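Local atomic coordinates of glycoside Hydrolase (Bacteroides uniformis, PDB entry 5TA0), a protein that probably hydrolyses agarose as a family 86 glycoside hydrolase, and is held here as an engineered variant bound to neoagarooctaose. Residues 415-420 against 446-451; 474-479 against 510-515. All coordinates share one frame; numbering follows the deposited sequence.

Interaction 1 (415-420 against 446-451); sequences QLWKDV and YFIINN
W417, the first residue to leave the helical conformation after helix 411-416, sets the six-membered end of its indole against the side chain of I448. The two side chains meet at about a right angle, and CH2 of W417 comes to 3.8 Å from CG2 of I448, while CG1 and CD1 of I448 lie against the neighbouring CZ3 of W417. The ring approaches obliquely. Its pyrrole nitrogen is engaged by N351, while L354 and M358 of helix 340-358 pack against the same side chain. A type II beta turn from W417 to V420 follows, in which V420 N bonds to W417 O. D419, at the third position of this turn with a positive phi of 78°, sets CB 3.4 Å from OH of Y446. Its carboxylate leads elsewhere, forming salt bridges with K418 and, from OD2, with R476. V420 then settles on the tyrosine: its CA stands 3.9 Å from the centroid of the Y446 ring and only 10° off the normal, a CH-pi contact over the centre of one face. With CG anti to its carbonyl carbon (chi1 -56°), Y446 runs its ring alongside the turn, past V420 in the opposite direction. CG2 of V420 lies 3.9 Å from CD1 of Y446, and CG1 reaches more loosely to CD1 of I448, 4.3 Å away. One water bridges the two segments, accepting from Y446 OH at 2.6 Å and donating to D419 O at 3.1 Å. The turn leaving the helix is thus seated on strand 444-451 of the beta-sandwich domain by apolar and CH-pi packing. No direct hydrogen bond crosses the contact, and its polar link is the water bridge, which engages the phenol of a ring that V420 CA covers on one face.

Interaction 2 (474-479 against 510-515); sequences EVRHLY and VICYNF
The guanidinium of R476 carries the sulfur of C512 over one face, SG standing 3.4 Å above the plane and offset toward the rim, with NE of R476 as its nearest atom at 3.6 Å. At the edge, in the plane, lies the carboxylate of E474. NE of R476 donates to OE2 of E474 over 2.8 Å in a nearly straight bond (164°), meeting the oxygen almost along its C-O axis, and NH2 adds a weak second bond to the same oxygen. Both side chains come off the same strand two residues apart; R476 stays extended from CG to NE, bringing its head level with the acid. NH1 also donates to K418 O and L416 O, which helps fix the rotation of the guanidinium.

The backbones that carry these groups belong to strands 472-481 and 508-514, antiparallel neighbours in the large sheet of the beta-sandwich domain; the axes of 474-479 and 510-514 approach to 4.8 Å. E474 with C512 and R476 with V510 are hydrogen-bonded pairs, flanking the non-hydrogen-bonded pair V475 and I511, whose side chains occupy the other face. C512 N to E474 O is nearly straight, 2.8 Å at 172°. Between R476 and V510 the bonds bend more: R476 N reaches V510 O at 144°, the donor tilted from the carbonyl plane. CB of R476 lies 3.4 Å from V510 O, and V510 also touches I448 on the adjoining strand 444-451.

Following the chain from the N terminus, helix 411-416 runs into the turn of interaction 1, which closes a loop of 25 intervening residues when strand 444-451 arrives. Interaction 2 opens after that and closes across 30 more residues, so the two are in series and neither nest nor cross. Their centres are nevertheless 7 Å apart. Strands 444-451 and 508-514 are neighbours in one sheet, joined by the backbone bond from I511 N to F447 O, while L416 O packs 3.6 Å from V510 CG2. Together they join the segment following helix 411-416 to three strands adjacent in the sheet, 444-451, 508-514 and 472-481.

Interaction 1 (415-420 against 446-451)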
loop_
_atom_site.group_PDB
_atom_site.type_symbol
_atom_site.label_atom_id
_atom_site.label_comp_id
_atom_site.label_asym_id
_atom_site.label_seq_id
_atom_site.Cartn_x
_atom_site.Cartn_y
_atom_site.Cartn_z
ATOM N N GLN A 415 -15.681 5.937 -7.904
ATOM C CA GLN A 415 -16.660 5.648 -8.930
ATOM C C GLN A 415 -16.234 4.433 -9.751
ATOM O O GLN A 415 -17.043 3.533 -10.040
ATOM C CB GLN A 415 -16.881 6.885 -9.825
ATOM C CG GLN A 415 -17.580 7.995 -9.076
ATOM C CD GLN A 415 -17.537 9.348 -9.746
ATOM O OE1 GLN A 415 -16.642 9.666 -10.516
ATOM N NE2 GLN A 415 -18.509 10.173 -9.395
ATOM N N LEU A 416 -14.962 4.355 -10.082
ATOM C CA LEU A 416 -14.441 3.239 -10.859
ATOM C C LEU A 416 -14.603 1.912 -10.120
ATOM O O LEU A 416 -14.982 0.911 -10.726
ATOM C CB LEU A 416 -12.971 3.476 -11.204
ATOM C CG LEU A 416 -12.194 2.396 -11.940
ATOM C CD1 LEU A 416 -12.744 2.187 -13.337
ATOM C CD2 LEU A 416 -10.723 2.761 -11.988
ATOM N N TRP A 417 -14.298 1.922 -8.822
ATOM C CA TRP A 417 -14.309 0.698 -8.007
ATOM C C TRP A 417 -15.648 0.447 -7.320
ATOM O O TRP A 417 -15.775 -0.471 -6.510
ATOM C CB TRP A 417 -13.155 0.754 -6.970
ATOM C CG TRP A 417 -11.819 0.522 -7.612
ATOM C CD1 TRP A 417 -10.992 1.475 -8.195
ATOM C CD2 TRP A 417 -11.142 -0.734 -7.790
ATOM N NE1 TRP A 417 -9.886 0.880 -8.711
ATOM C CE2 TRP A 417 -9.949 -0.473 -8.480
ATOM C CE3 TRP A 417 -11.430 -2.056 -7.428
ATOM C CZ2 TRP A 417 -9.034 -1.487 -8.800
ATOM C CZ3 TRP A 417 -10.517 -3.045 -7.732
ATOM C CH2 TRP A 417 -9.351 -2.770 -8.413
ATOM N N LYS A 418 -16.676 1.244 -7.619
ATOM C CA LYS A 418 -18.001 1.068 -7.009
ATOM C C LYS A 418 -18.498 -0.373 -7.262
ATOM O O LYS A 418 -18.307 -0.926 -8.345
ATOM C CB LYS A 418 -18.992 2.098 -7.576
ATOM C CG LYS A 418 -20.286 2.214 -6.814
ATOM C CD LYS A 418 -21.239 3.186 -7.486
ATOM C CE LYS A 418 -22.463 3.491 -6.651
ATOM N NZ LYS A 418 -23.362 2.313 -6.485
ATOM N N ASP A 419 -19.068 -0.979 -6.223
ATOM C CA ASP A 419 -19.688 -2.301 -6.305
ATOM C C ASP A 419 -18.713 -3.466 -6.295
ATOM O O ASP A 419 -19.145 -4.592 -6.039
ATOM C CB ASP A 419 -20.627 -2.464 -7.524
ATOM C CG ASP A 419 -21.581 -1.318 -7.700
ATOM O OD1 ASP A 419 -22.341 -1.058 -6.759
ATOM O OD2 ASP A 419 -21.561 -0.678 -8.784
ATOM N N VAL A 420 -17.432 -3.270 -6.616
ATOM C CA VAL A 420 -16.500 -4.379 -6.832
ATOM C C VAL A 420 -16.351 -5.148 -5.512
ATOM O O VAL A 420 -16.001 -4.563 -4.479
ATOM C CB VAL A 420 -15.124 -3.891 -7.319
ATOM C CG1 VAL A 420 -14.124 -5.037 -7.354
ATOM C CG2 VAL A 420 -15.228 -3.209 -8.684
ATOM N N TYR A 446 -16.666 -8.761 -11.896
ATOM C CA TYR A 446 -15.876 -7.536 -12.070
ATOM C C TYR A 446 -14.517 -7.957 -12.559
ATOM O O TYR A 446 -13.807 -8.699 -11.877
ATOM C CB TYR A 446 -15.772 -6.751 -10.745
ATOM C CG TYR A 446 -17.123 -6.432 -10.208
ATOM C CD1 TYR A 446 -17.844 -5.357 -10.719
ATOM C CD2 TYR A 446 -17.721 -7.239 -9.244
ATOM C CE1 TYR A 446 -19.111 -5.080 -10.268
ATOM C CE2 TYR A 446 -19.002 -6.966 -8.775
ATOM C CZ TYR A 446 -19.681 -5.880 -9.300
ATOM O OH TYR A 446 -20.963 -5.595 -8.893
ATOM N N PHE A 447 -14.165 -7.513 -13.768
ATOM C CA PHE A 447 -12.917 -7.840 -14.435
ATOM C C PHE A 447 -12.105 -6.547 -14.524
ATOM O O PHE A 447 -12.526 -5.588 -15.200
ATOM C CB PHE A 447 -13.253 -8.404 -15.817
ATOM C CG PHE A 447 -12.098 -8.974 -16.600
ATOM C CD1 PHE A 447 -10.885 -9.354 -16.043
ATOM C CD2 PHE A 447 -12.295 -9.203 -17.971
ATOM C CE1 PHE A 447 -9.884 -9.910 -16.828
ATOM C CE2 PHE A 447 -11.314 -9.788 -18.735
ATOM C CZ PHE A 447 -10.127 -10.142 -18.170
ATOM N N ILE A 448 -11.000 -6.488 -13.778
ATOM C CA ILE A 448 -10.217 -5.241 -13.668
ATOM C C ILE A 448 -8.919 -5.409 -14.406
ATOM O O ILE A 448 -8.219 -6.399 -14.226
ATOM C CB ILE A 448 -9.920 -4.864 -12.196
ATOM C CG1 ILE A 448 -11.185 -4.878 -11.334
ATOM C CG2 ILE A 448 -9.242 -3.513 -12.115
ATOM C CD1 ILE A 448 -11.320 -6.076 -10.426
ATOM N N ILE A 449 -8.586 -4.431 -15.261
ATOM C CA ILE A 449 -7.377 -4.490 -16.070
ATOM C C ILE A 449 -6.681 -3.141 -15.975
ATOM O O ILE A 449 -7.333 -2.116 -16.113
ATOM C CB ILE A 449 -7.663 -4.863 -17.552
ATOM C CG1 ILE A 449 -8.650 -6.047 -17.627
ATOM C CG2 ILE A 449 -6.371 -5.130 -18.300
ATOM C CD1 ILE A 449 -9.101 -6.403 -19.035
ATOM N N ASN A 450 -5.374 -3.186 -15.736
ATOM C CA ASN A 450 -4.565 -1.973 -15.541
ATOM C C ASN A 450 -3.330 -2.012 -16.429
ATOM O O ASN A 450 -2.677 -3.022 -16.574
ATOM C CB ASN A 450 -4.168 -1.885 -14.063
ATOM C CG ASN A 450 -3.242 -0.714 -13.764
ATOM O OD1 ASN A 450 -2.034 -0.868 -13.656
ATOM N ND2 ASN A 450 -3.819 0.461 -13.663
ATOM N N ASN A 451 -3.002 -0.838 -16.977
ATOM C CA ASN A 451 -1.887 -0.687 -17.897
ATOM C C ASN A 451 -0.718 0.015 -17.210
ATOM O O ASN A 451 -0.868 1.140 -16.772
ATOM C CB ASN A 451 -2.391 0.132 -19.097
ATOM C CG ASN A 451 -1.394 0.199 -20.239
ATOM O OD1 ASN A 451 -0.367 -0.496 -20.256
ATOM N ND2 ASN A 451 -1.714 1.075 -21.221
HETATM O O HOH W 1 -21.706 -6.364 -6.509
#

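Interaction 2 (474-479 against 510-515)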
loop_
_atom_site.group_PDB
_atom_site.type_symbol
_atom_site.label_atom_id
_atom_site.label_comp_id
_atom_site.label_asym_id
_atom_site.label_seq_id
_atom_site.Cartn_x
_atom_site.Cartn_y
_atom_site.Cartn_z
ATOM N N GLU A 474 -21.229 -3.597 -18.461
ATOM C CA GLU A 474 -20.899 -2.196 -18.230
ATOM C C GLU A 474 -19.381 -2.054 -18.239
ATOM O O GLU A 474 -18.683 -2.708 -17.462
ATOM C CB GLU A 474 -21.486 -1.685 -16.920
ATOM C CG GLU A 474 -21.046 -0.273 -16.569
ATOM C CD GLU A 474 -21.715 0.295 -15.344
ATOM O OE1 GLU A 474 -22.931 0.595 -15.384
ATOM O OE2 GLU A 474 -21.016 0.532 -14.339
ATOM N N VAL A 475 -18.881 -1.188 -19.120
ATOM C CA VAL A 475 -17.465 -0.857 -19.197
ATOM C C VAL A 475 -17.234 0.449 -18.480
ATOM O O VAL A 475 -17.924 1.439 -18.733
ATOM C CB VAL A 475 -17.010 -0.683 -20.666
ATOM C CG1 VAL A 475 -15.550 -0.245 -20.769
ATOM C CG2 VAL A 475 -17.280 -1.968 -21.452
ATOM N N ARG A 476 -16.245 0.462 -17.595
ATOM C CA ARG A 476 -15.774 1.684 -16.931
ATOM C C ARG A 476 -14.294 1.852 -17.264
ATOM O O ARG A 476 -13.512 0.926 -17.078
ATOM C CB ARG A 476 -15.935 1.565 -15.426
ATOM C CG ARG A 476 -17.314 1.147 -14.944
ATOM C CD ARG A 476 -17.281 0.905 -13.456
ATOM N NE ARG A 476 -18.557 0.424 -12.949
ATOM C CZ ARG A 476 -18.736 0.037 -11.691
ATOM N NH1 ARG A 476 -17.724 0.058 -10.836
ATOM N NH2 ARG A 476 -19.923 -0.382 -11.290
ATOM N N HIS A 477 -13.915 3.008 -17.825
ATOM C CA HIS A 477 -12.562 3.226 -18.329
ATOM C C HIS A 477 -12.086 4.591 -17.831
ATOM O O HIS A 477 -12.701 5.631 -18.150
ATOM C CB HIS A 477 -12.586 3.184 -19.864
ATOM C CG HIS A 477 -11.249 3.221 -20.531
ATOM N ND1 HIS A 477 -11.114 3.607 -21.850
ATOM C CD2 HIS A 477 -10.003 2.925 -20.104
ATOM C CE1 HIS A 477 -9.849 3.523 -22.208
ATOM N NE2 HIS A 477 -9.149 3.109 -21.167
ATOM N N LEU A 478 -11.014 4.574 -17.028
ATOM C CA LEU A 478 -10.428 5.768 -16.432
ATOM C C LEU A 478 -9.103 6.069 -17.105
ATOM O O LEU A 478 -8.167 5.281 -17.017
ATOM C CB LEU A 478 -10.238 5.588 -14.930
ATOM C CG LEU A 478 -9.688 6.819 -14.205
ATOM C CD1 LEU A 478 -10.648 7.990 -14.249
ATOM C CD2 LEU A 478 -9.388 6.438 -12.765
ATOM N N TYR A 479 -9.036 7.217 -17.802
ATOM C CA TYR A 479 -7.861 7.571 -18.603
ATOM C C TYR A 479 -7.711 9.093 -18.683
ATOM O O TYR A 479 -8.603 9.839 -18.277
ATOM C CB TYR A 479 -7.996 6.969 -20.032
ATOM C CG TYR A 479 -9.172 7.474 -20.832
ATOM C CD1 TYR A 479 -10.433 6.886 -20.710
ATOM C CD2 TYR A 479 -9.031 8.570 -21.693
ATOM C CE1 TYR A 479 -11.529 7.357 -21.438
ATOM C CE2 TYR A 479 -10.110 9.042 -22.423
ATOM C CZ TYR A 479 -11.356 8.434 -22.298
ATOM O OH TYR A 479 -12.444 8.910 -23.015
ATOM N N VAL A 510 -12.668 -1.284 -15.457
ATOM C CA VAL A 510 -13.435 -2.251 -14.660
ATOM C C VAL A 510 -14.621 -2.638 -15.543
ATOM O O VAL A 510 -15.466 -1.773 -15.867
ATOM C CB VAL A 510 -13.904 -1.686 -13.303
ATOM C CG1 VAL A 510 -14.868 -2.650 -12.602
ATOM C CG2 VAL A 510 -12.705 -1.375 -12.412
ATOM N N ILE A 511 -14.650 -3.910 -15.930
ATOM C CA ILE A 511 -15.706 -4.445 -16.810
ATOM C C ILE A 511 -16.637 -5.249 -15.930
ATOM O O ILE A 511 -16.208 -6.158 -15.217
ATOM C CB ILE A 511 -15.096 -5.307 -17.917
ATOM C CG1 ILE A 511 -14.071 -4.507 -18.739
ATOM C CG2 ILE A 511 -16.197 -5.863 -18.831
ATOM C CD1 ILE A 511 -13.059 -5.334 -19.466
ATOM N N CYS A 512 -17.911 -4.874 -15.933
ATOM C CA CYS A 512 -18.912 -5.475 -15.072
ATOM C C CYS A 512 -19.833 -6.353 -15.925
ATOM O O CYS A 512 -20.597 -5.834 -16.734
ATOM C CB CYS A 512 -19.708 -4.395 -14.329
ATOM S SG CYS A 512 -18.690 -3.109 -13.548
ATOM N N TYR A 513 -19.729 -7.663 -15.753
ATOM C CA TYR A 513 -20.617 -8.615 -16.457
ATOM C C TYR A 513 -21.770 -8.931 -15.539
ATOM O O TYR A 513 -21.551 -9.251 -14.373
ATOM C CB TYR A 513 -19.891 -9.892 -16.812
ATOM C CG TYR A 513 -18.681 -9.726 -17.708
ATOM C CD1 TYR A 513 -18.765 -9.864 -19.089
ATOM C CD2 TYR A 513 -17.438 -9.420 -17.180
ATOM C CE1 TYR A 513 -17.662 -9.725 -19.911
ATOM C CE2 TYR A 513 -16.328 -9.266 -17.992
ATOM C CZ TYR A 513 -16.433 -9.418 -19.356
ATOM O OH TYR A 513 -15.319 -9.257 -20.131
ATOM N N ASN A 514 -23.008 -8.840 -16.038
ATOM C CA ASN A 514 -24.171 -9.252 -15.287
ATOM C C ASN A 514 -24.803 -10.466 -15.975
ATOM O O ASN A 514 -25.063 -10.435 -17.177
ATOM C CB ASN A 514 -25.175 -8.117 -15.179
ATOM C CG ASN A 514 -26.399 -8.501 -14.378
ATOM O OD1 ASN A 514 -27.484 -8.637 -14.935
ATOM N ND2 ASN A 514 -26.236 -8.704 -13.086
ATOM N N PHE A 515 -25.010 -11.533 -15.206
ATOM C CA PHE A 515 -25.585 -12.777 -15.729
ATOM C C PHE A 515 -27.010 -12.989 -15.225
ATOM O O PHE A 515 -27.416 -12.454 -14.207
ATOM C CB PHE A 515 -24.691 -13.956 -15.327
ATOM C CG PHE A 515 -23.387 -13.982 -16.053
ATOM C CD1 PHE A 515 -23.239 -14.671 -17.244
ATOM C CD2 PHE A 515 -22.276 -13.290 -15.553
ATOM C CE1 PHE A 515 -22.024 -14.695 -17.912
ATOM C CE2 PHE A 515 -21.067 -13.310 -16.221
ATOM C CZ PHE A 515 -20.922 -14.002 -17.405
#